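Local coordinates for protein putative oxidoreductase (Yersinia pestis, PDB 3KUX) that is a putative oxidoreductase that probably binds a nicotinamide adenine dinucleotide cofactor in its Rossmann-fold domain and carries a C-terminal alpha/beta domain of the same family, at residues F133-T138 with L296-N301; G143-V148 with Y241-T246; L198-G203 with F215-S220. All blocks are in the same frame, centred on the assembly; numbering follows the deposited sequence.

Contact 1: F133-T138 with L296-N301; sequences FLTLKT and LTLPGN
Thr135 and Leu298 meet where an extended loop runs past one side of a helix, a contact of mixed polar and apolar character between helix 131-142 and the chain that leads from strand 290-295 to helix 303-313. The two backbones come nearest here, CA to CA 5.2 Å. Leu298 N gives a weak hydrogen bond to Thr135 OG1 at 2.8 Å, bent to 130° at the hydrogen. The hydroxyl lies beside its own backbone N (chi1 -58°), a setting that also lets it bond to Ser131 O one turn earlier in the helix, while its tie to the loop N-H stays weak. The methyl branch faces the other way along the loop, with Thr135 CG2 3.8 Å from Leu296 O, and the Thr297 side chain crosses that of Thr135 at about a right angle, its CG2 touching OG1.

Leu298 lays its side chain against the next helical turn. Leu298 CD1 is 3.6 Å from Thr138 OG1 and also reaches CB of Leu134. Thr138 OG1 turns back onto the helix and bonds to Leu134 O at 3.2 Å, from above the carbonyl plane; the same oxygen also accepts from Thr138 N. Further along the loop, Leu134 CD1 rests 3.5 Å from Pro299 O and next to CB of Asn301.

Thr297 OG1 bonds to Asp279, and Gly300 and Asn301 form backbone hydrogen bonds with Gly274 and Trp129, respectively. The extended connection is thus laid along helix 131-142, whose Phe133 and Leu136 pack on helix 176-192 and the sheet strands 241-245 and 248-252.

Contact 2: G143-V148 with Y241-T246; sequences GSLGNV and YIVHGT
Asn147 and Thr246 are joined by two hydrogen bonds at the point where the turn after helix 131-142 meets the end of strand 241-245. Thr246 OG1 accepts from Asn147 N at 3.1 Å. In return, Thr246 N donates to Asn147 O at 2.9 Å. Both bonds are bent, near 140° at the hydrogen. The threonine can use its backbone and its side chain on one residue because OG1 stands between its own N and carbonyl carbon (chi1 54°). Its methyl CG2 settles 3.6 Å from Asn147 O, and the asparagine side chain crosses the threonine side chain obliquely, CB near both branches.

Next to this pair, Gly245 CA is approached by two carbonyl oxygens in CA-H...O contacts, Leu145 O at 3.1 Å and Asn147 O at 3.2 Å. Val148 then faces Gly245 as an antiparallel non-hydrogen-bonded pair, with CA atoms 4.0 Å apart; having no side chain, Gly245 leaves room for Leu145 O beside its CA. Val243 supplies the apolar part: its CG1 lies anti to the backbone N and meets both Leu145 CD1 at 4.0 Å and Val148 CG1.

The course of 143-148 is set by a type I turn from Gly143 to Gly146, closed by Gly146 N bonding to Gly143 O. Both glycines have positive phi, and Gly143 is where the chain leaves helical conformation. Leu145 also bonds through its backbone to Gln247 and packs on Leu139 of helix 131-142. Strand 241-245 itself runs between strands 148-156 and 248-252 in the mixed sheet, His244 pairing with Val149 and Val243 with Tyr250.

Contact 3: L198-G203 with F215-S220; sequences LNVDLG and FHAVLS
Leu198 and Leu219 lie side by side and point the same way, their CD1 methyls 3.5 Å apart on one face of two antiparallel strands. The Leu198 methyl gets there because CG is anti to the backbone N (chi1 168°), which also brings CD1 near Ala217 CB. Ala217 CB is met more closely by Val200 CG2, at 3.7 Å. At the far end Leu202 crosses Phe215 obliquely, touching with CD2 the CB of the phenylalanine at 3.5 Å; the ring itself meets Trp177 edge-to-face.

These strands form a beta hairpin of the C-terminal domain's mixed sheet, 197-203 and 214-221. Asn199 with Val218 and Asp201 with His216 are the hydrogen-bonded pairs, each closed by two backbone bonds. The first two are nearly straight at 168°, the second two more bent. Side chains of these four residues stand on the other face, where Asp201 OD2 makes a long, weak ion pair with Lys343. Val200, Leu202 and Phe215 pack on helix 176-192, while Leu198 and Leu202 touch helix 323-342. Along the strand edge facing away from 214-221, Val200 N and Leu202 N bond to Ser339 OG and Asp340 OD1 of helix 323-342.

How the contacts relate
All three contacts are partly buried. Contact 3 is a regular hairpin pairing with a buried apolar face and no exposed residue among those that touch; contact 2, the farthest from the chain centre, joins a glycine-rich turn to a strand end of the same mixed sheet. Contact 1, with two buried residues and one exposed, lies outside strand pairing and sets a loop against a helix through a threonine hydroxyl and leucine methyls. Contacts 1 and 2 adjoin, Phe133 and Leu136 touching Tyr241, and Leu136 also Val243. Contact 3 touches neither, its nearest atoms about 12 Å from contact 1 and about 10 Å from contact 2, though helix 176-192 borders both contacts 1 and 3.

Contact 1: F133-T138 with L296-N301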
ATOM      1  N   PHE A 133      -9.004   7.675   0.543  1.00  8.58           N
ATOM      2  CA  PHE A 133      -9.310   6.656   1.537  1.00  7.83           C
ATOM      3  C   PHE A 133      -9.536   7.256   2.931  1.00  9.97           C
ATOM      4  O   PHE A 133     -10.522   6.940   3.605  1.00  9.64           O
ATOM      5  CB  PHE A 133      -8.204   5.603   1.575  1.00  7.13           C
ATOM      6  CG  PHE A 133      -8.513   4.431   2.461  1.00  8.40           C
ATOM      7  CD1 PHE A 133      -9.500   3.524   2.110  1.00  6.96           C
ATOM      8  CD2 PHE A 133      -7.812   4.235   3.645  1.00  6.46           C
ATOM      9  CE1 PHE A 133      -9.789   2.442   2.926  1.00 14.83           C
ATOM     10  CE2 PHE A 133      -8.091   3.157   4.462  1.00  7.17           C
ATOM     11  CZ  PHE A 133      -9.082   2.258   4.106  1.00 13.13           C
ATOM     12  N   LEU A 134      -8.622   8.118   3.369  1.00  9.43           N
ATOM     13  CA  LEU A 134      -8.799   8.780   4.652  1.00  8.82           C
ATOM     14  C   LEU A 134     -10.176   9.440   4.701  1.00  8.60           C
ATOM     15  O   LEU A 134     -10.957   9.219   5.635  1.00  9.02           O
ATOM     16  CB  LEU A 134      -7.694   9.815   4.890  1.00  8.47           C
ATOM     17  CG  LEU A 134      -6.295   9.233   5.122  1.00  8.46           C
ATOM     18  CD1 LEU A 134      -5.219  10.313   5.067  1.00  2.08           C
ATOM     19  CD2 LEU A 134      -6.237   8.468   6.434  1.00  2.00           C
ATOM     20  N   THR A 135     -10.472  10.238   3.680  1.00  7.03           N
ATOM     21  CA  THR A 135     -11.734  10.961   3.613  1.00  5.84           C
ATOM     22  C   THR A 135     -12.901  10.008   3.790  1.00  6.18           C
ATOM     23  O   THR A 135     -13.834  10.278   4.553  1.00  6.09           O
ATOM     24  CB  THR A 135     -11.890  11.676   2.273  1.00  4.74           C
ATOM     25  OG1 THR A 135     -10.790  12.575   2.088  1.00  5.85           O
ATOM     26  CG2 THR A 135     -13.192  12.451   2.242  1.00  2.00           C
ATOM     27  N   LEU A 136     -12.830   8.887   3.080  1.00  5.65           N
ATOM     28  CA  LEU A 136     -13.875   7.876   3.117  1.00  4.65           C
ATOM     29  C   LEU A 136     -14.066   7.266   4.507  1.00  6.44           C
ATOM     30  O   LEU A 136     -15.193   7.204   5.007  1.00  6.88           O
ATOM     31  CB  LEU A 136     -13.580   6.789   2.095  1.00  3.14           C
ATOM     32  CG  LEU A 136     -14.601   5.662   2.032  1.00  2.86           C
ATOM     33  CD1 LEU A 136     -15.987   6.220   1.751  1.00  2.97           C
ATOM     34  CD2 LEU A 136     -14.184   4.659   0.977  1.00  2.00           C
ATOM     35  N   LYS A 137     -12.974   6.816   5.128  1.00  7.49           N
ATOM     36  CA  LYS A 137     -13.032   6.283   6.495  1.00  8.06           C
ATOM     37  C   LYS A 137     -13.827   7.209   7.406  1.00  8.08           C
ATOM     38  O   LYS A 137     -14.658   6.761   8.195  1.00  7.80           O
ATOM     39  CB  LYS A 137     -11.629   6.089   7.074  1.00  7.99           C
ATOM     40  CG  LYS A 137     -10.915   4.831   6.606  1.00 12.59           C
ATOM     41  CD  LYS A 137      -9.534   4.699   7.248  1.00 19.43           C
ATOM     42  CE  LYS A 137      -9.639   4.613   8.760  1.00 31.76           C
ATOM     43  NZ  LYS A 137      -8.312   4.422   9.403  1.00 38.42           N
ATOM     44  N   THR A 138     -13.566   8.505   7.283  1.00  8.33           N
ATOM     45  CA  THR A 138     -14.227   9.509   8.103  1.00  9.51           C
ATOM     46  C   THR A 138     -15.709   9.637   7.765  1.00 11.49           C
ATOM     47  O   THR A 138     -16.543   9.828   8.653  1.00 13.31           O
ATOM     48  CB  THR A 138     -13.544  10.878   7.950  1.00  9.91           C
ATOM     49  OG1 THR A 138     -12.134  10.732   8.165  1.00 11.38           O
ATOM     50  CG2 THR A 138     -14.097  11.867   8.952  1.00  7.87           C
ATOM     51  N   LEU A 296     -15.323  17.849   1.606  1.00 15.94           N
ATOM     52  CA  LEU A 296     -13.933  18.261   1.783  1.00 15.55           C
ATOM     53  C   LEU A 296     -13.011  17.049   1.870  1.00 13.47           C
ATOM     54  O   LEU A 296     -13.160  16.218   2.764  1.00 14.73           O
ATOM     55  CB  LEU A 296     -13.812  19.085   3.060  1.00 15.62           C
ATOM     56  CG  LEU A 296     -12.416  19.587   3.409  1.00 22.31           C
ATOM     57  CD1 LEU A 296     -12.028  20.718   2.460  1.00 28.18           C
ATOM     58  CD2 LEU A 296     -12.362  20.037   4.863  1.00 19.10           C
ATOM     59  N   THR A 297     -12.058  16.955   0.950  1.00 10.02           N
ATOM     60  CA  THR A 297     -11.142  15.813   0.906  1.00  9.69           C
ATOM     61  C   THR A 297      -9.941  15.983   1.837  1.00  9.53           C
ATOM     62  O   THR A 297      -9.141  16.899   1.659  1.00 11.25           O
ATOM     63  CB  THR A 297     -10.596  15.599  -0.518  1.00  8.10           C
ATOM     64  OG1 THR A 297     -11.683  15.389  -1.422  1.00 14.61           O
ATOM     65  CG2 THR A 297      -9.675  14.403  -0.559  1.00  4.52           C
ATOM     66  N   LEU A 298      -9.799  15.098   2.818  1.00  7.69           N
ATOM     67  CA  LEU A 298      -8.612  15.125   3.662  1.00  6.92           C
ATOM     68  C   LEU A 298      -7.348  14.949   2.820  1.00  6.85           C
ATOM     69  O   LEU A 298      -7.354  14.221   1.822  1.00  8.45           O
ATOM     70  CB  LEU A 298      -8.687  14.043   4.731  1.00  6.73           C
ATOM     71  CG  LEU A 298      -9.914  14.154   5.637  1.00  8.91           C
ATOM     72  CD1 LEU A 298      -9.879  13.089   6.719  1.00  3.45           C
ATOM     73  CD2 LEU A 298      -9.998  15.543   6.241  1.00  3.08           C
ATOM     74  N   PRO A 299      -6.264  15.636   3.200  1.00  4.60           N
ATOM     75  CA  PRO A 299      -5.002  15.484   2.484  1.00  4.24           C
ATOM     76  C   PRO A 299      -4.401  14.091   2.654  1.00  5.82           C
ATOM     77  O   PRO A 299      -4.550  13.471   3.714  1.00  6.29           O
ATOM     78  CB  PRO A 299      -4.095  16.527   3.143  1.00  5.18           C
ATOM     79  CG  PRO A 299      -5.025  17.513   3.775  1.00  3.76           C
ATOM     80  CD  PRO A 299      -6.238  16.749   4.165  1.00  3.55           C
ATOM     81  N   GLY A 300      -3.729  13.601   1.613  1.00  6.53           N
ATOM     82  CA  GLY A 300      -2.995  12.342   1.699  1.00  5.58           C
ATOM     83  C   GLY A 300      -1.928  12.498   2.757  1.00  7.50           C
ATOM     84  O   GLY A 300      -1.483  13.614   3.030  1.00 10.03           O
ATOM     85  N   ASN A 301      -1.504  11.396   3.363  1.00  6.50           N
ATOM     86  CA  ASN A 301      -0.592  11.499   4.495  1.00  6.01           C
ATOM     87  C   ASN A 301       0.301  10.278   4.649  1.00  7.12           C
ATOM     88  O   ASN A 301       0.243   9.575   5.662  1.00  7.49           O
ATOM     89  CB  ASN A 301      -1.392  11.736   5.778  1.00  5.43           C
ATOM     90  CG  ASN A 301      -0.519  12.113   6.954  1.00  4.83           C
ATOM     91  OD1 ASN A 301       0.598  12.608   6.782  1.00  8.22           O
ATOM     92  ND2 ASN A 301      -1.024  11.882   8.161  1.00  2.00           N
TER

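Contact 2: G143-V148 with Y241-T246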
ATOM      1  N   GLY A 143     -21.519   8.262   9.432  1.00 17.76           N
ATOM      2  CA  GLY A 143     -22.761   7.545   9.183  1.00 16.31           C
ATOM      3  C   GLY A 143     -23.827   8.220   8.338  1.00 17.06           C
ATOM      4  O   GLY A 143     -24.954   7.727   8.264  1.00 18.43           O
ATOM      5  N   SER A 144     -23.495   9.325   7.679  1.00 15.63           N
ATOM      6  CA  SER A 144     -24.493  10.009   6.850  1.00 15.13           C
ATOM      7  C   SER A 144     -25.013   9.188   5.657  1.00 13.37           C
ATOM      8  O   SER A 144     -26.160   9.353   5.250  1.00 14.47           O
ATOM      9  CB  SER A 144     -24.012  11.401   6.404  1.00 16.07           C
ATOM     10  OG  SER A 144     -22.763  11.351   5.736  1.00 23.15           O
ATOM     11  N   LEU A 145     -24.185   8.304   5.101  1.00 11.76           N
ATOM     12  CA  LEU A 145     -24.632   7.444   3.991  1.00 10.86           C
ATOM     13  C   LEU A 145     -25.601   6.362   4.456  1.00 10.21           C
ATOM     14  O   LEU A 145     -26.219   5.678   3.637  1.00  9.52           O
ATOM     15  CB  LEU A 145     -23.448   6.785   3.276  1.00  8.29           C
ATOM     16  CG  LEU A 145     -22.370   7.711   2.712  1.00 12.41           C
ATOM     17  CD1 LEU A 145     -21.226   6.908   2.102  1.00  6.73           C
ATOM     18  CD2 LEU A 145     -22.958   8.679   1.693  1.00  6.00           C
ATOM     19  N   GLY A 146     -25.725   6.210   5.772  1.00 10.23           N
ATOM     20  CA  GLY A 146     -26.572   5.172   6.356  1.00 10.14           C
ATOM     21  C   GLY A 146     -25.835   3.849   6.399  1.00 10.25           C
ATOM     22  O   GLY A 146     -24.617   3.814   6.583  1.00  8.67           O
ATOM     23  N   ASN A 147     -26.571   2.757   6.230  1.00 11.27           N
ATOM     24  CA  ASN A 147     -25.948   1.448   6.071  1.00 13.16           C
ATOM     25  C   ASN A 147     -25.368   1.301   4.666  1.00 13.46           C
ATOM     26  O   ASN A 147     -26.096   1.371   3.674  1.00 14.96           O
ATOM     27  CB  ASN A 147     -26.959   0.336   6.344  1.00 12.89           C
ATOM     28  CG  ASN A 147     -27.675   0.516   7.668  1.00 16.52           C
ATOM     29  OD1 ASN A 147     -28.905   0.626   7.711  1.00 19.34           O
ATOM     30  ND2 ASN A 147     -26.911   0.564   8.758  1.00  7.46           N
ATOM     31  N   VAL A 148     -24.056   1.118   4.587  1.00 12.45           N
ATOM     32  CA  VAL A 148     -23.379   0.945   3.306  1.00 13.37           C
ATOM     33  C   VAL A 148     -23.678  -0.429   2.708  1.00 12.22           C
ATOM     34  O   VAL A 148     -23.547  -1.445   3.392  1.00 13.11           O
ATOM     35  CB  VAL A 148     -21.861   1.110   3.467  1.00 13.07           C
ATOM     36  CG1 VAL A 148     -21.141   0.769   2.177  1.00 13.08           C
ATOM     37  CG2 VAL A 148     -21.538   2.521   3.912  1.00 13.90           C
ATOM     38  N   TYR A 241     -13.742   6.084  -6.329  1.00  2.55           N
ATOM     39  CA  TYR A 241     -14.679   5.403  -5.446  1.00  2.00           C
ATOM     40  C   TYR A 241     -16.122   5.701  -5.828  1.00  3.02           C
ATOM     41  O   TYR A 241     -16.465   6.831  -6.187  1.00  3.19           O
ATOM     42  CB  TYR A 241     -14.505   5.857  -3.996  1.00  3.05           C
ATOM     43  CG  TYR A 241     -13.213   5.473  -3.313  1.00  4.80           C
ATOM     44  CD1 TYR A 241     -12.620   4.235  -3.529  1.00  5.47           C
ATOM     45  CD2 TYR A 241     -12.613   6.337  -2.405  1.00  5.32           C
ATOM     46  CE1 TYR A 241     -11.445   3.888  -2.887  1.00  6.79           C
ATOM     47  CE2 TYR A 241     -11.443   5.999  -1.754  1.00  6.25           C
ATOM     48  CZ  TYR A 241     -10.865   4.776  -1.998  1.00  7.05           C
ATOM     49  OH  TYR A 241      -9.702   4.444  -1.352  1.00  2.00           O
ATOM     50  N   ILE A 242     -16.968   4.685  -5.713  1.00  3.66           N
ATOM     51  CA  ILE A 242     -18.414   4.842  -5.784  1.00  2.68           C
ATOM     52  C   ILE A 242     -18.998   4.089  -4.596  1.00  4.50           C
ATOM     53  O   ILE A 242     -18.823   2.876  -4.480  1.00  8.01           O
ATOM     54  CB  ILE A 242     -18.982   4.252  -7.084  1.00  2.76           C
ATOM     55  CG1 ILE A 242     -18.533   5.087  -8.285  1.00  2.00           C
ATOM     56  CG2 ILE A 242     -20.503   4.174  -7.018  1.00  2.00           C
ATOM     57  CD1 ILE A 242     -18.806   4.433  -9.612  1.00  2.00           C
ATOM     58  N   VAL A 243     -19.677   4.799  -3.703  1.00  4.02           N
ATOM     59  CA  VAL A 243     -20.163   4.184  -2.474  1.00  3.98           C
ATOM     60  C   VAL A 243     -21.646   4.464  -2.274  1.00  5.25           C
ATOM     61  O   VAL A 243     -22.059   5.620  -2.210  1.00  7.46           O
ATOM     62  CB  VAL A 243     -19.384   4.708  -1.254  1.00  2.98           C
ATOM     63  CG1 VAL A 243     -19.727   3.907  -0.018  1.00  2.98           C
ATOM     64  CG2 VAL A 243     -17.891   4.661  -1.519  1.00  2.16           C
ATOM     65  N   HIS A 244     -22.448   3.410  -2.173  1.00  6.05           N
ATOM     66  CA  HIS A 244     -23.886   3.572  -1.966  1.00  6.72           C
ATOM     67  C   HIS A 244     -24.321   3.106  -0.583  1.00  7.56           C
ATOM     68  O   HIS A 244     -23.980   2.005  -0.147  1.00  8.61           O
ATOM     69  CB  HIS A 244     -24.693   2.826  -3.036  1.00  5.82           C
ATOM     70  CG  HIS A 244     -24.469   3.328  -4.429  1.00  6.15           C
ATOM     71  ND1 HIS A 244     -24.553   4.664  -4.764  1.00  2.00           N
ATOM     72  CD2 HIS A 244     -24.172   2.671  -5.576  1.00  2.00           C
ATOM     73  CE1 HIS A 244     -24.307   4.807  -6.055  1.00  5.68           C
ATOM     74  NE2 HIS A 244     -24.074   3.612  -6.570  1.00  3.74           N
ATOM     75  N   GLY A 245     -25.082   3.951   0.102  1.00  7.34           N
ATOM     76  CA  GLY A 245     -25.660   3.581   1.387  1.00  8.95           C
ATOM     77  C   GLY A 245     -27.167   3.642   1.286  1.00  9.56           C
ATOM     78  O   GLY A 245     -27.704   4.025   0.246  1.00  9.93           O
ATOM     79  N   THR A 246     -27.853   3.266   2.360  1.00  9.00           N
ATOM     80  CA  THR A 246     -29.312   3.328   2.382  1.00  9.78           C
ATOM     81  C   THR A 246     -29.826   4.766   2.441  1.00 10.45           C
ATOM     82  O   THR A 246     -31.017   5.011   2.254  1.00 11.65           O
ATOM     83  CB  THR A 246     -29.899   2.560   3.581  1.00  8.78           C
ATOM     84  OG1 THR A 246     -29.294   3.028   4.794  1.00 12.20           O
ATOM     85  CG2 THR A 246     -29.651   1.071   3.432  1.00  8.91           C
TER

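Contact 3: L198-G203 with F215-S220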
ATOM      1  N   LEU A 198     -14.803 -14.497  -2.747  1.00  7.56           N
ATOM      2  CA  LEU A 198     -14.070 -13.627  -3.664  1.00  6.00           C
ATOM      3  C   LEU A 198     -14.167 -14.176  -5.080  1.00  6.03           C
ATOM      4  O   LEU A 198     -13.804 -15.324  -5.326  1.00  4.60           O
ATOM      5  CB  LEU A 198     -12.601 -13.541  -3.251  1.00  5.20           C
ATOM      6  CG  LEU A 198     -11.676 -12.898  -4.281  1.00  4.79           C
ATOM      7  CD1 LEU A 198     -11.941 -11.408  -4.363  1.00  9.54           C
ATOM      8  CD2 LEU A 198     -10.229 -13.155  -3.933  1.00 11.21           C
ATOM      9  N   ASN A 199     -14.664 -13.363  -6.009  1.00  8.43           N
ATOM     10  CA  ASN A 199     -14.757 -13.768  -7.411  1.00  8.24           C
ATOM     11  C   ASN A 199     -13.955 -12.845  -8.315  1.00  8.84           C
ATOM     12  O   ASN A 199     -14.295 -11.672  -8.472  1.00 11.87           O
ATOM     13  CB  ASN A 199     -16.209 -13.783  -7.869  1.00  8.56           C
ATOM     14  CG  ASN A 199     -16.391 -14.475  -9.211  1.00 14.37           C
ATOM     15  OD1 ASN A 199     -15.444 -15.019  -9.780  1.00 22.05           O
ATOM     16  ND2 ASN A 199     -17.615 -14.466  -9.718  1.00 14.28           N
ATOM     17  N   VAL A 200     -12.898 -13.368  -8.922  1.00  7.40           N
ATOM     18  CA  VAL A 200     -12.014 -12.518  -9.709  1.00  7.47           C
ATOM     19  C   VAL A 200     -11.962 -12.894 -11.177  1.00  8.53           C
ATOM     20  O   VAL A 200     -11.880 -14.067 -11.534  1.00 10.40           O
ATOM     21  CB  VAL A 200     -10.588 -12.507  -9.141  1.00  7.73           C
ATOM     22  CG1 VAL A 200      -9.658 -11.742 -10.069  1.00  3.70           C
ATOM     23  CG2 VAL A 200     -10.590 -11.896  -7.740  1.00  6.56           C
ATOM     24  N   ASP A 201     -12.011 -11.880 -12.028  1.00  9.40           N
ATOM     25  CA  ASP A 201     -11.918 -12.084 -13.462  1.00 10.53           C
ATOM     26  C   ASP A 201     -10.688 -11.357 -13.981  1.00 10.62           C
ATOM     27  O   ASP A 201     -10.689 -10.129 -14.088  1.00 14.03           O
ATOM     28  CB  ASP A 201     -13.177 -11.557 -14.157  1.00 10.73           C
ATOM     29  CG  ASP A 201     -13.029 -11.490 -15.673  1.00 14.19           C
ATOM     30  OD1 ASP A 201     -13.558 -10.529 -16.275  1.00 16.75           O
ATOM     31  OD2 ASP A 201     -12.388 -12.395 -16.261  1.00  9.81           O
ATOM     32  N   LEU A 202      -9.632 -12.108 -14.279  1.00  8.72           N
ATOM     33  CA  LEU A 202      -8.408 -11.521 -14.813  1.00  7.85           C
ATOM     34  C   LEU A 202      -8.486 -11.441 -16.331  1.00  8.25           C
ATOM     35  O   LEU A 202      -9.172 -12.236 -16.962  1.00  9.69           O
ATOM     36  CB  LEU A 202      -7.189 -12.330 -14.375  1.00  6.37           C
ATOM     37  CG  LEU A 202      -6.963 -12.388 -12.859  1.00  9.76           C
ATOM     38  CD1 LEU A 202      -5.685 -13.144 -12.529  1.00  8.54           C
ATOM     39  CD2 LEU A 202      -6.941 -10.990 -12.235  1.00  5.13           C
ATOM     40  N   GLY A 203      -7.793 -10.477 -16.924  1.00  9.25           N
ATOM     41  CA  GLY A 203      -7.857 -10.320 -18.369  1.00 10.81           C
ATOM     42  C   GLY A 203      -6.629  -9.718 -19.016  1.00 11.92           C
ATOM     43  O   GLY A 203      -5.798  -9.099 -18.355  1.00 13.76           O
ATOM     44  N   PHE A 215      -8.416  -6.476 -14.435  1.00  7.33           N
ATOM     45  CA  PHE A 215      -9.017  -7.324 -13.406  1.00  6.70           C
ATOM     46  C   PHE A 215     -10.268  -6.713 -12.806  1.00  6.76           C
ATOM     47  O   PHE A 215     -10.343  -5.503 -12.594  1.00  7.86           O
ATOM     48  CB  PHE A 215      -8.006  -7.707 -12.313  1.00  7.00           C
ATOM     49  CG  PHE A 215      -7.765  -6.639 -11.285  1.00  3.99           C
ATOM     50  CD1 PHE A 215      -8.743  -6.306 -10.366  1.00 10.33           C
ATOM     51  CD2 PHE A 215      -6.540  -5.994 -11.213  1.00 11.30           C
ATOM     52  CE1 PHE A 215      -8.514  -5.326  -9.405  1.00  9.21           C
ATOM     53  CE2 PHE A 215      -6.303  -5.013 -10.256  1.00  8.86           C
ATOM     54  CZ  PHE A 215      -7.292  -4.682  -9.351  1.00  5.35           C
ATOM     55  N   HIS A 216     -11.248  -7.569 -12.541  1.00  6.74           N
ATOM     56  CA  HIS A 216     -12.530  -7.151 -11.991  1.00  7.07           C
ATOM     57  C   HIS A 216     -12.897  -8.108 -10.862  1.00  6.91           C
ATOM     58  O   HIS A 216     -13.250  -9.261 -11.108  1.00  8.71           O
ATOM     59  CB  HIS A 216     -13.586  -7.179 -13.098  1.00  7.22           C
ATOM     60  CG  HIS A 216     -14.893  -6.562 -12.715  1.00  6.30           C
ATOM     61  ND1 HIS A 216     -16.015  -7.311 -12.435  1.00  8.38           N
ATOM     62  CD2 HIS A 216     -15.265  -5.265 -12.589  1.00  8.65           C
ATOM     63  CE1 HIS A 216     -17.019  -6.503 -12.142  1.00  9.31           C
ATOM     64  NE2 HIS A 216     -16.590  -5.256 -12.227  1.00  8.47           N
ATOM     65  N   ALA A 217     -12.785  -7.641  -9.621  1.00  6.55           N
ATOM     66  CA  ALA A 217     -13.007  -8.503  -8.456  1.00  3.37           C
ATOM     67  C   ALA A 217     -14.277  -8.141  -7.721  1.00  3.56           C
ATOM     68  O   ALA A 217     -14.558  -6.967  -7.495  1.00  3.98           O
ATOM     69  CB  ALA A 217     -11.829  -8.428  -7.507  1.00  3.63           C
ATOM     70  N   VAL A 218     -15.037  -9.158  -7.336  1.00  4.07           N
ATOM     71  CA  VAL A 218     -16.233  -8.961  -6.535  1.00  4.70           C
ATOM     72  C   VAL A 218     -16.089  -9.676  -5.196  1.00  6.47           C
ATOM     73  O   VAL A 218     -15.932 -10.897  -5.150  1.00  9.04           O
ATOM     74  CB  VAL A 218     -17.479  -9.504  -7.254  1.00  5.70           C
ATOM     75  CG1 VAL A 218     -18.701  -9.395  -6.356  1.00  5.61           C
ATOM     76  CG2 VAL A 218     -17.701  -8.769  -8.566  1.00  2.00           C
ATOM     77  N   LEU A 219     -16.129  -8.906  -4.111  1.00  7.71           N
ATOM     78  CA  LEU A 219     -16.107  -9.460  -2.756  1.00  6.02           C
ATOM     79  C   LEU A 219     -17.509  -9.402  -2.181  1.00  7.70           C
ATOM     80  O   LEU A 219     -18.134  -8.340  -2.159  1.00  8.38           O
ATOM     81  CB  LEU A 219     -15.146  -8.682  -1.860  1.00  3.94           C
ATOM     82  CG  LEU A 219     -13.651  -8.806  -2.163  1.00  5.24           C
ATOM     83  CD1 LEU A 219     -13.333  -8.279  -3.560  1.00  6.48           C
ATOM     84  CD2 LEU A 219     -12.826  -8.076  -1.117  1.00  2.00           C
ATOM     85  N   SER A 220     -18.000 -10.543  -1.714  1.00 10.15           N
ATOM     86  CA  SER A 220     -19.393 -10.660  -1.292  1.00 12.31           C
ATOM     87  C   SER A 220     -19.577 -10.720   0.235  1.00 12.76           C
ATOM     88  O   SER A 220     -18.921 -11.506   0.926  1.00 12.70           O
ATOM     89  CB  SER A 220     -20.038 -11.877  -1.962  1.00 10.49           C
ATOM     90  OG  SER A 220     -21.447 -11.739  -2.003  1.00 14.97           O
TER